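Local coordinates for protein putative NADPH-dependent oxidoreductase (PDB 3DB2) that probably catalyses an NADPH-dependent oxidoreduction of a substrate not yet identified, as a two-domain GFO/IDH/MocA-type dehydrogenase, at residues E44-G47 / N51-G54; L132-E137 / S271-R276; P206-V211 / N234-G239. All coordinates share one frame; numbering follows the deposited sequence.

Contact 1 of 3, residues E44-G47 / N51-G54; sequences EKFG and NCAG
Gly47 and Cys52 bring the end of helix 40-50 and the chain that leaves it together, with their CA atoms 4.8 Å apart. The polar part of the contact is all backbone. Cys52 N donates to Gly47 O over 3.0 Å, though the exact geometry of this bond is less certain because the modelled position of Gly47 O is doubtful. Asn51 takes up positive phi, which turns the chain out of the helix and brings Cys52 N back over the last turn. With Asn51 as the C-prime residue, this is a Schellman motif, the common C-terminal cap of an alpha-helix; it ends the helix of a Rossmann beta-alpha-beta unit, strand 30-36, helix 40-50, strand 53-54, and sends the chain into the short edge strand of the parallel sheet. Ala53 is already paired there through its backbone with Val33.

The apolar part rests on the Cys52 sulfur. Its chi1 of 51° places SG between the backbone N and the carbonyl carbon, from where it lies 3.9 Å from Gly47 CA, a position on the helix with no side chain. The same sulfur, Cys52 SG, meets the Phe46 ring at CE1, 4.2 Å away. It approaches obliquely, 5.3 Å from the ring centroid and 74° off the normal, a sulfur-aromatic contact. The Phe46 ring is buried between the helix and the sheet, where it meets Tyr18 edge-to-face and packs on Leu32. It also touches Leu13, Ala17 and Ala21, in a turn and helix whose sequence is consistent with the dinucleotide-binding element of Rossmann folds.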
ATOM      1  N   GLU C  44     -23.934 -24.676 -29.039  1.00 32.97           N
ATOM      2  CA  GLU C  44     -25.115 -25.438 -28.637  1.00 34.86           C
ATOM      3  C   GLU C  44     -25.720 -24.914 -27.337  1.00 31.18           C
ATOM      4  O   GLU C  44     -26.868 -24.478 -27.261  1.00 35.99           O
ATOM      5  CB  GLU C  44     -24.692 -26.899 -28.420  1.00 34.71           C
ATOM      6  CG  GLU C  44     -24.299 -27.608 -29.699  1.00 47.87           C
ATOM      7  CD  GLU C  44     -25.403 -27.689 -30.736  1.00 54.87           C
ATOM      8  OE1 GLU C  44     -25.363 -28.633 -31.568  1.00 60.81           O
ATOM      9  OE2 GLU C  44     -26.314 -26.832 -30.747  1.00 51.00           O
ATOM     10  N   LYS C  45     -24.924 -25.018 -26.298  1.00 29.73           N
ATOM     11  CA  LYS C  45     -25.294 -24.731 -24.912  1.00 26.78           C
ATOM     12  C   LYS C  45     -25.739 -23.285 -24.809  1.00 30.85           C
ATOM     13  O   LYS C  45     -26.808 -22.928 -24.314  1.00 31.74           O
ATOM     14  CB  LYS C  45     -24.067 -25.067 -24.084  1.00 30.25           C
ATOM     15  CG  LYS C  45     -24.235 -24.922 -22.594  1.00 33.73           C
ATOM     16  CD  LYS C  45     -23.189 -25.734 -21.849  1.00 41.80           C
ATOM     17  CE  LYS C  45     -23.064 -25.250 -20.407  1.00 48.23           C
ATOM     18  NZ  LYS C  45     -24.389 -24.969 -19.782  1.00 56.72           N
ATOM     19  N   PHE C  46     -24.913 -22.365 -25.320  1.00 29.70           N
ATOM     20  CA  PHE C  46     -25.207 -20.937 -25.139  1.00 26.25           C
ATOM     21  C   PHE C  46     -26.526 -20.554 -25.771  1.00 30.28           C
ATOM     22  O   PHE C  46     -27.448 -19.964 -25.182  1.00 26.47           O
ATOM     23  CB  PHE C  46     -24.009 -20.164 -25.717  1.00 25.87           C
ATOM     24  CG  PHE C  46     -24.046 -18.677 -25.385  1.00 25.15           C
ATOM     25  CD1 PHE C  46     -24.698 -17.807 -26.229  1.00 24.36           C
ATOM     26  CD2 PHE C  46     -23.439 -18.192 -24.237  1.00 24.44           C
ATOM     27  CE1 PHE C  46     -24.776 -16.449 -25.976  1.00 28.43           C
ATOM     28  CE2 PHE C  46     -23.510 -16.833 -23.963  1.00 22.63           C
ATOM     29  CZ  PHE C  46     -24.181 -15.977 -24.818  1.00 26.62           C
ATOM     30  N   GLY C  47     -26.701 -20.894 -27.065  1.00 29.54           N
ATOM     31  CA  GLY C  47     -27.923 -20.531 -27.760  1.00 26.34           C
ATOM     32  C   GLY C  47     -29.163 -21.092 -27.119  1.00 27.15           C
ATOM     33  O   GLY C  47     -30.243 -20.494 -27.150  1.00 33.22           O
ATOM     34  N   ASN C  51     -31.434 -18.735 -25.663  1.00 40.57           N
ATOM     35  CA  ASN C  51     -32.382 -18.737 -26.775  1.00 38.49           C
ATOM     36  C   ASN C  51     -32.098 -17.739 -27.892  1.00 35.69           C
ATOM     37  O   ASN C  51     -32.868 -16.854 -28.272  1.00 35.33           O
ATOM     38  CB  ASN C  51     -33.809 -18.453 -26.276  1.00 43.97           C
ATOM     39  CG  ASN C  51     -34.699 -19.396 -27.102  1.00 50.98           C
ATOM     40  OD1 ASN C  51     -34.475 -20.608 -27.017  1.00 58.25           O
ATOM     41  ND2 ASN C  51     -35.618 -18.815 -27.853  1.00 46.07           N
ATOM     42  N   CYS C  52     -30.925 -17.850 -28.495  1.00 29.69           N
ATOM     43  CA  CYS C  52     -30.653 -17.048 -29.698  1.00 30.97           C
ATOM     44  C   CYS C  52     -30.250 -18.033 -30.793  1.00 34.83           C
ATOM     45  O   CYS C  52     -30.379 -19.240 -30.522  1.00 38.28           O
ATOM     46  CB  CYS C  52     -29.574 -16.032 -29.385  1.00 28.97           C
ATOM     47  SG  CYS C  52     -28.087 -16.724 -28.617  1.00 29.56           S
ATOM     48  N   ALA C  53     -29.787 -17.540 -31.935  1.00 30.95           N
ATOM     49  CA  ALA C  53     -29.196 -18.365 -32.962  1.00 28.76           C
ATOM     50  C   ALA C  53     -27.744 -18.686 -32.608  1.00 27.95           C
ATOM     51  O   ALA C  53     -27.097 -18.135 -31.726  1.00 31.40           O
ATOM     52  CB  ALA C  53     -29.257 -17.717 -34.346  1.00 35.18           C
ATOM     53  N   GLY C  54     -27.180 -19.636 -33.321  1.00 26.18           N
ATOM     54  CA  GLY C  54     -25.765 -19.973 -33.290  1.00 27.46           C
ATOM     55  C   GLY C  54     -25.289 -19.945 -34.744  1.00 30.65           C
ATOM     56  O   GLY C  54     -26.014 -20.307 -35.678  1.00 34.24           O
TER

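Contact 2 of 3, residues L132-E137 / S271-R276; sequences LRKMKE and STLIKR
Met135, a selenomethionine here, and Leu273 carry this contact between helix 130-140 and strand 271-278. Met135 CG lies against both methyls of the leucine, 3.8 Å from Leu273 CD2 and 3.9 Å from Leu273 CD1. Further along the same chain, Met135 SE comes to 4.1 Å from Leu273 CD1; CD1 thus meets both CG and SE, CD2 only CG, and the two side chains cross at a slant. Lys134 adds its aliphatic stem, with CG 4.3 Å from Leu273 CD2.

Leu273 reaches the helix because its CB points toward it and CG stands anti to the backbone N (chi1 175°). The arrangement is a helix laid on one face of the large mixed sheet of the C-terminal domain of the GFO/IDH/MocA family, with the backbones still 8.7 Å apart between the CA atoms of Met135 and Leu273.

Around this apolar centre, Leu273 is backed by Val295 of the adjoining strand and by Phe297. Lys134 NZ is hydrogen-bonded to a glycerol, probably from the crystallisation liquor. Arg133 on the same helix is salt-bridged to Glu321, and on the strand Arg276 pairs with Asp292 and also reaches Gly239 O of the second subunit.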
ATOM      1  N   LEU C 132     -17.323   3.330  -6.844  1.00 14.56           N
ATOM      2  CA  LEU C 132     -16.270   4.074  -7.538  1.00 17.26           C
ATOM      3  C   LEU C 132     -16.775   5.416  -8.053  1.00 15.32           C
ATOM      4  O   LEU C 132     -16.101   6.480  -8.069  1.00 13.78           O
ATOM      5  CB  LEU C 132     -15.729   3.181  -8.654  1.00 16.83           C
ATOM      6  CG  LEU C 132     -14.502   2.344  -8.332  1.00 17.63           C
ATOM      7  CD1 LEU C 132     -13.301   3.228  -8.003  1.00 16.55           C
ATOM      8  CD2 LEU C 132     -14.818   1.381  -7.183  1.00 19.30           C
ATOM      9  N   ARG C 133     -18.037   5.410  -8.489  1.00 16.97           N
ATOM     10  CA  ARG C 133     -18.729   6.639  -8.892  1.00 14.69           C
ATOM     11  C   ARG C 133     -18.812   7.647  -7.735  1.00 16.93           C
ATOM     12  O   ARG C 133     -18.630   8.848  -7.939  1.00 18.46           O
ATOM     13  CB  ARG C 133     -20.118   6.357  -9.445  1.00 15.96           C
ATOM     14  CG  ARG C 133     -20.195   5.558 -10.726  1.00 17.84           C
ATOM     15  CD  ARG C 133     -19.343   6.149 -11.834  1.00 21.12           C
ATOM     16  NE  ARG C 133     -19.578   5.610 -13.153  1.00 21.93           N
ATOM     17  CZ  ARG C 133     -18.840   5.656 -14.250  1.00 24.66           C
ATOM     18  NH1 ARG C 133     -17.669   6.255 -14.308  1.00 30.05           N
ATOM     19  NH2 ARG C 133     -19.277   5.080 -15.371  1.00 30.25           N
ATOM     20  N   LYS C 134     -19.070   7.166  -6.532  1.00 14.46           N
ATOM     21  CA  LYS C 134     -19.209   8.047  -5.379  1.00 20.80           C
ATOM     22  C   LYS C 134     -17.836   8.580  -5.017  1.00 19.10           C
ATOM     23  O   LYS C 134     -17.625   9.776  -4.747  1.00 19.34           O
ATOM     24  CB  LYS C 134     -19.894   7.270  -4.254  1.00 18.21           C
ATOM     25  CG  LYS C 134     -20.015   8.019  -2.941  1.00 20.25           C
ATOM     26  CD  LYS C 134     -21.007   9.159  -3.130  1.00 22.16           C
ATOM     27  CE  LYS C 134     -20.847  10.192  -2.031  1.00 30.42           C
ATOM     28  NZ  LYS C 134     -22.148  10.355  -1.323  1.00 34.93           N
HETATM   29  N   MSE C 135     -16.843   7.683  -5.015  1.00 16.40           N
HETATM   30  CA  MSE C 135     -15.473   8.115  -4.700  1.00 16.66           C
HETATM   31  C   MSE C 135     -15.000   9.190  -5.662  1.00 17.67           C
HETATM   32  O   MSE C 135     -14.306  10.148  -5.292  1.00 21.04           O
HETATM   33  CB  MSE C 135     -14.515   6.914  -4.661  1.00 17.46           C
HETATM   34  CG  MSE C 135     -14.804   5.976  -3.486  1.00 11.73           C
HETATM   35 SE   MSE C 135     -13.865   4.256  -3.749  0.75 20.69          SE
HETATM   36  CE  MSE C 135     -12.136   4.969  -3.264  1.00 18.27           C
ATOM     37  N   LYS C 136     -15.360   9.095  -6.919  1.00 14.34           N
ATOM     38  CA  LYS C 136     -15.021  10.030  -7.967  1.00 15.47           C
ATOM     39  C   LYS C 136     -15.664  11.382  -7.656  1.00 18.82           C
ATOM     40  O   LYS C 136     -15.029  12.452  -7.710  1.00 28.47           O
ATOM     41  CB  LYS C 136     -15.468   9.487  -9.334  1.00 20.87           C
ATOM     42  CG  LYS C 136     -15.096  10.405 -10.493  1.00 20.59           C
ATOM     43  CD  LYS C 136     -13.603  10.687 -10.443  1.00 26.37           C
ATOM     44  CE  LYS C 136     -13.062  11.039 -11.823  1.00 28.45           C
ATOM     45  NZ  LYS C 136     -11.918  11.984 -11.704  1.00 25.50           N
ATOM     46  N   GLU C 137     -16.928  11.348  -7.306  1.00 19.08           N
ATOM     47  CA  GLU C 137     -17.657  12.555  -6.893  1.00 22.62           C
ATOM     48  C   GLU C 137     -16.947  13.242  -5.733  1.00 23.34           C
ATOM     49  O   GLU C 137     -16.679  14.452  -5.801  1.00 21.41           O
ATOM     50  CB  GLU C 137     -19.061  12.163  -6.499  1.00 26.15           C
ATOM     51  CG  GLU C 137     -20.135  13.213  -6.312  1.00 41.14           C
ATOM     52  CD  GLU C 137     -21.493  12.511  -6.458  1.00 42.67           C
ATOM     53  OE1 GLU C 137     -21.970  12.417  -7.608  1.00 54.12           O
ATOM     54  OE2 GLU C 137     -22.036  12.042  -5.433  1.00 53.30           O
ATOM     55  N   SER C 271     -19.761  -4.451  -0.470  1.00 19.12           N
ATOM     56  CA  SER C 271     -18.605  -3.549  -0.347  1.00 17.77           C
ATOM     57  C   SER C 271     -18.878  -2.575   0.793  1.00 20.18           C
ATOM     58  O   SER C 271     -20.019  -2.430   1.226  1.00 20.87           O
ATOM     59  CB  SER C 271     -18.343  -2.841  -1.669  1.00 14.30           C
ATOM     60  OG  SER C 271     -19.297  -1.842  -1.976  1.00 20.07           O
ATOM     61  N   THR C 272     -17.848  -1.898   1.276  1.00 16.47           N
ATOM     62  CA  THR C 272     -17.974  -0.927   2.337  1.00 19.80           C
ATOM     63  C   THR C 272     -17.075   0.267   1.921  1.00 18.43           C
ATOM     64  O   THR C 272     -15.975  -0.009   1.426  1.00 17.38           O
ATOM     65  CB  THR C 272     -17.454  -1.285   3.728  1.00 23.65           C
ATOM     66  OG1 THR C 272     -16.280  -2.106   3.573  1.00 30.70           O
ATOM     67  CG2 THR C 272     -18.474  -2.045   4.554  1.00 35.95           C
ATOM     68  N   LEU C 273     -17.592   1.447   2.155  1.00 16.93           N
ATOM     69  CA  LEU C 273     -16.777   2.652   1.946  1.00 12.89           C
ATOM     70  C   LEU C 273     -16.805   3.438   3.260  1.00 20.26           C
ATOM     71  O   LEU C 273     -17.901   3.687   3.746  1.00 18.31           O
ATOM     72  CB  LEU C 273     -17.271   3.478   0.781  1.00 15.42           C
ATOM     73  CG  LEU C 273     -16.586   4.826   0.502  1.00 18.77           C
ATOM     74  CD1 LEU C 273     -15.114   4.673   0.182  1.00 20.29           C
ATOM     75  CD2 LEU C 273     -17.300   5.588  -0.601  1.00 19.22           C
ATOM     76  N   ILE C 274     -15.626   3.778   3.761  1.00 17.37           N
ATOM     77  CA  ILE C 274     -15.597   4.492   5.058  1.00 16.23           C
ATOM     78  C   ILE C 274     -14.820   5.763   4.823  1.00 16.67           C
ATOM     79  O   ILE C 274     -13.828   5.750   4.110  1.00 17.63           O
ATOM     80  CB  ILE C 274     -15.023   3.573   6.132  1.00 16.66           C
ATOM     81  CG1 ILE C 274     -16.045   2.523   6.638  1.00 19.10           C
ATOM     82  CG2 ILE C 274     -14.414   4.396   7.256  1.00 20.19           C
ATOM     83  CD1 ILE C 274     -16.837   3.045   7.829  1.00 34.08           C
ATOM     84  N   LYS C 275     -15.291   6.874   5.373  1.00 17.38           N
ATOM     85  CA  LYS C 275     -14.657   8.165   5.366  1.00 16.74           C
ATOM     86  C   LYS C 275     -14.054   8.456   6.752  1.00 16.99           C
ATOM     87  O   LYS C 275     -14.753   8.380   7.763  1.00 20.30           O
ATOM     88  CB  LYS C 275     -15.645   9.284   5.051  1.00 17.57           C
ATOM     89  CG  LYS C 275     -15.095  10.654   4.753  1.00 18.94           C
ATOM     90  CD  LYS C 275     -16.216  11.708   4.809  1.00 26.20           C
ATOM     91  CE  LYS C 275     -15.921  12.896   3.904  1.00 37.45           C
ATOM     92  NZ  LYS C 275     -16.900  13.998   4.125  1.00 39.99           N
ATOM     93  N   ARG C 276     -12.779   8.783   6.759  1.00 16.40           N
ATOM     94  CA  ARG C 276     -12.091   9.174   7.988  1.00 18.39           C
ATOM     95  C   ARG C 276     -11.872  10.682   7.939  1.00 19.31           C
ATOM     96  O   ARG C 276     -11.171  11.143   7.028  1.00 16.85           O
ATOM     97  CB  ARG C 276     -10.773   8.429   8.165  1.00 20.74           C
ATOM     98  CG  ARG C 276      -9.998   8.966   9.389  1.00 25.94           C
ATOM     99  CD  ARG C 276      -8.753   8.100   9.632  1.00 21.45           C
ATOM    100  NE  ARG C 276      -9.244   6.793  10.085  1.00 23.11           N
ATOM    101  CZ  ARG C 276      -8.421   5.808  10.437  1.00 27.11           C
ATOM    102  NH1 ARG C 276      -7.112   6.027  10.372  1.00 29.15           N
ATOM    103  NH2 ARG C 276      -8.935   4.654  10.841  1.00 26.89           N
TER

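Contact 3 of 3, residues P206-V211 / N234-G239; sequences PMYTEV and NWACPG
Tyr208 and Ala236 have the nearest CA atoms of the two irregular loops, 6.5 Å apart. Tyr208 adopts left-handed backbone angles (phi 60°, psi 42°), and its CB points toward the other loop. A water bridges the two backbones: it donates to Met207 O at 2.9 Å and, more weakly, to Trp235 O at 3.1 Å. Each loop is also braced by one of its own side chains. Thr209 OG1 accepts from Val211 N at 3.1 Å in an almost straight bond, 177° at the hydrogen, forming an ST turn. Asn234 OD1 accepts from Ala236 N at 2.8 Å, with the donor N lying nearly on the line of the C=O bond, forming an Asx turn that fixes where Ala236 sits.

The direct side-chain contact is small and centres on the methyl of Ala236. It meets the edge of the Tyr208 ring near the ring plane, with Ala236 CB 4.1 Å from Tyr208 CD2, and lies equally far from Met207 O. Leu160 of the short helix 158-161 packs against both Tyr208 and Ala236. The tyrosine hydroxyl is hydrogen-bonded to Val147 O of the second subunit, and Asn234, besides its turn, uses ND2 to bond Ser148 OG of that subunit.

In the mixed sheet of the GFO/IDH/MocA-type C-terminal domain, loop 206-211 joins the adjacent strands 197-205 and 216-223, whereas loop 234-239 leads from strand 228-234 to strand 240-247 across the intervening strand 147-155; here both loops form part of the dimer interface.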
ATOM      1  N   PRO C 206       7.873 -14.569  -8.887  1.00 19.54           N
ATOM      2  CA  PRO C 206       7.088 -15.742  -8.473  1.00 18.36           C
ATOM      3  C   PRO C 206       7.253 -15.978  -6.986  1.00 19.33           C
ATOM      4  O   PRO C 206       8.375 -15.945  -6.466  1.00 19.56           O
ATOM      5  CB  PRO C 206       7.749 -16.875  -9.269  1.00 20.25           C
ATOM      6  CG  PRO C 206       8.532 -16.228 -10.357  1.00 19.37           C
ATOM      7  CD  PRO C 206       8.984 -14.915  -9.786  1.00 22.57           C
HETATM    8  N   MSE C 207       6.182 -16.225  -6.238  1.00 17.79           N
HETATM    9  CA  MSE C 207       6.247 -16.643  -4.863  1.00 18.67           C
HETATM   10  C   MSE C 207       5.236 -17.757  -4.572  1.00 22.72           C
HETATM   11  O   MSE C 207       4.063 -17.668  -4.943  1.00 21.02           O
HETATM   12  CB  MSE C 207       5.973 -15.513  -3.858  1.00 18.33           C
HETATM   13  CG  MSE C 207       6.757 -14.214  -4.095  1.00 23.01           C
HETATM   14 SE   MSE C 207       6.787 -13.262  -2.378  0.75 22.01          SE
HETATM   15  CE  MSE C 207       7.362 -11.506  -3.015  1.00 16.58           C
ATOM     16  N   TYR C 208       5.683 -18.792  -3.876  1.00 22.51           N
ATOM     17  CA  TYR C 208       4.796 -19.803  -3.313  1.00 20.18           C
ATOM     18  C   TYR C 208       4.028 -20.454  -4.458  1.00 22.54           C
ATOM     19  O   TYR C 208       2.836 -20.711  -4.384  1.00 25.68           O
ATOM     20  CB  TYR C 208       3.832 -19.222  -2.264  1.00 22.35           C
ATOM     21  CG  TYR C 208       4.654 -18.432  -1.248  1.00 22.13           C
ATOM     22  CD1 TYR C 208       5.800 -18.998  -0.720  1.00 22.33           C
ATOM     23  CD2 TYR C 208       4.292 -17.143  -0.864  1.00 18.99           C
ATOM     24  CE1 TYR C 208       6.588 -18.327   0.196  1.00 22.11           C
ATOM     25  CE2 TYR C 208       5.076 -16.480   0.046  1.00 22.01           C
ATOM     26  CZ  TYR C 208       6.211 -17.054   0.571  1.00 23.64           C
ATOM     27  OH  TYR C 208       6.973 -16.361   1.477  1.00 17.14           O
ATOM     28  N   THR C 209       4.733 -20.730  -5.565  1.00 22.40           N
ATOM     29  CA  THR C 209       4.020 -21.257  -6.726  1.00 20.79           C
ATOM     30  C   THR C 209       4.877 -22.224  -7.537  1.00 22.99           C
ATOM     31  O   THR C 209       6.109 -22.199  -7.477  1.00 20.11           O
ATOM     32  CB  THR C 209       3.563 -20.116  -7.638  1.00 21.07           C
ATOM     33  OG1 THR C 209       2.812 -20.657  -8.741  1.00 22.29           O
ATOM     34  CG2 THR C 209       4.778 -19.430  -8.241  1.00 24.99           C
ATOM     35  N   GLU C 210       4.197 -23.062  -8.317  1.00 28.16           N
ATOM     36  CA  GLU C 210       4.876 -23.966  -9.249  1.00 29.06           C
ATOM     37  C   GLU C 210       5.034 -23.325 -10.614  1.00 28.38           C
ATOM     38  O   GLU C 210       5.721 -23.881 -11.475  1.00 35.90           O
ATOM     39  CB  GLU C 210       4.113 -25.297  -9.332  1.00 31.31           C
ATOM     40  CG  GLU C 210       3.505 -25.767  -8.022  1.00 48.39           C
ATOM     41  CD  GLU C 210       3.986 -27.120  -7.534  1.00 61.25           C
ATOM     42  OE1 GLU C 210       3.462 -28.166  -7.989  1.00 65.75           O
ATOM     43  OE2 GLU C 210       4.896 -27.171  -6.670  1.00 63.91           O
ATOM     44  N   VAL C 211       4.436 -22.156 -10.883  1.00 27.88           N
ATOM     45  CA  VAL C 211       4.518 -21.609 -12.230  1.00 28.38           C
ATOM     46  C   VAL C 211       5.736 -20.692 -12.373  1.00 30.43           C
ATOM     47  O   VAL C 211       6.296 -20.291 -11.345  1.00 31.08           O
ATOM     48  CB  VAL C 211       3.276 -20.818 -12.653  1.00 32.32           C
ATOM     49  CG1 VAL C 211       2.084 -21.742 -12.833  1.00 26.77           C
ATOM     50  CG2 VAL C 211       2.963 -19.721 -11.632  1.00 29.66           C
ATOM     51  N   ASN C 234      -1.364  -9.787  -6.090  1.00 14.66           N
ATOM     52  CA  ASN C 234      -0.791 -10.915  -5.376  1.00 13.43           C
ATOM     53  C   ASN C 234      -1.619 -12.156  -5.676  1.00 20.53           C
ATOM     54  O   ASN C 234      -2.848 -12.040  -5.589  1.00 20.32           O
ATOM     55  CB  ASN C 234      -0.791 -10.474  -3.904  1.00 18.58           C
ATOM     56  CG  ASN C 234       0.021 -11.392  -3.020  1.00 18.80           C
ATOM     57  OD1 ASN C 234      -0.141 -12.592  -3.212  1.00 21.11           O
ATOM     58  ND2 ASN C 234       0.823 -10.826  -2.111  1.00 19.82           N
ATOM     59  N   TRP C 235      -0.972 -13.253  -6.028  1.00 17.75           N
ATOM     60  CA  TRP C 235      -1.696 -14.494  -6.353  1.00 16.40           C
ATOM     61  C   TRP C 235      -1.438 -15.554  -5.297  1.00 19.39           C
ATOM     62  O   TRP C 235      -1.599 -16.738  -5.544  1.00 20.09           O
ATOM     63  CB  TRP C 235      -1.322 -14.991  -7.761  1.00 15.60           C
ATOM     64  CG  TRP C 235      -2.321 -14.693  -8.839  1.00 18.77           C
ATOM     65  CD1 TRP C 235      -3.611 -14.241  -8.718  1.00 18.54           C
ATOM     66  CD2 TRP C 235      -2.111 -14.830 -10.260  1.00 19.06           C
ATOM     67  NE1 TRP C 235      -4.190 -14.089  -9.924  1.00 20.76           N
ATOM     68  CE2 TRP C 235      -3.300 -14.446 -10.910  1.00 21.18           C
ATOM     69  CE3 TRP C 235      -1.052 -15.238 -11.077  1.00 18.81           C
ATOM     70  CZ2 TRP C 235      -3.482 -14.444 -12.291  1.00 21.03           C
ATOM     71  CZ3 TRP C 235      -1.241 -15.232 -12.446  1.00 19.31           C
ATOM     72  CH2 TRP C 235      -2.430 -14.844 -13.062  1.00 22.54           C
ATOM     73  N   ALA C 236      -0.993 -15.110  -4.124  1.00 17.63           N
ATOM     74  CA  ALA C 236      -0.486 -15.987  -3.072  1.00 19.06           C
ATOM     75  C   ALA C 236      -1.148 -15.776  -1.728  1.00 16.24           C
ATOM     76  O   ALA C 236      -0.513 -16.098  -0.713  1.00 16.98           O
ATOM     77  CB  ALA C 236       1.026 -15.737  -2.971  1.00 29.27           C
ATOM     78  N   CYS C 237      -2.375 -15.222  -1.724  1.00 15.62           N
ATOM     79  CA  CYS C 237      -3.086 -14.998  -0.475  1.00 17.59           C
ATOM     80  C   CYS C 237      -4.594 -14.924  -0.627  1.00 18.18           C
ATOM     81  O   CYS C 237      -5.153 -14.796  -1.706  1.00 18.48           O
ATOM     82  CB  CYS C 237      -2.549 -13.700   0.181  1.00 19.52           C
ATOM     83  SG  CYS C 237      -2.850 -12.240  -0.866  1.00 19.90           S
ATOM     84  N   PRO C 238      -5.342 -15.023   0.470  1.00 20.76           N
ATOM     85  CA  PRO C 238      -6.792 -14.856   0.363  1.00 18.78           C
ATOM     86  C   PRO C 238      -7.211 -13.541  -0.294  1.00 22.37           C
ATOM     87  O   PRO C 238      -6.467 -12.552  -0.246  1.00 20.08           O
ATOM     88  CB  PRO C 238      -7.254 -14.885   1.806  1.00 16.67           C
ATOM     89  CG  PRO C 238      -6.237 -15.767   2.467  1.00 22.12           C
ATOM     90  CD  PRO C 238      -4.918 -15.345   1.847  1.00 19.19           C
ATOM     91  N   GLY C 239      -8.390 -13.559  -0.919  1.00 15.38           N
ATOM     92  CA  GLY C 239      -8.860 -12.466  -1.742  1.00 15.78           C
ATOM     93  C   GLY C 239      -9.014 -11.138  -1.009  1.00 16.63           C
ATOM     94  O   GLY C 239      -9.590 -11.042   0.080  1.00 14.39           O
TER
HETATM   95  O   HOH W   1       1.370 -17.707  -5.883  1.00 19.85           O

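Contact 1 belongs to the N-terminal Rossmann domain, at the edge of its parallel sheet, whereas contacts 2 and 3 share the large mixed sheet of the C-terminal half. Their centres lie far apart: 39 Å from contact 1 to contact 2, 37 Å from contact 1 to contact 3, and 29 Å between contacts 2 and 3, whose nearest atoms are about 12 Å apart. Along the chain contact 1 is complete before the others begin, and both segments of contact 3 fall between 132-137 and 271-276. Arg276 NH1 of one subunit is hydrogen-bonded to Gly239 O of the other, so segments of contacts 2 and 3 take part in the same dimer interface.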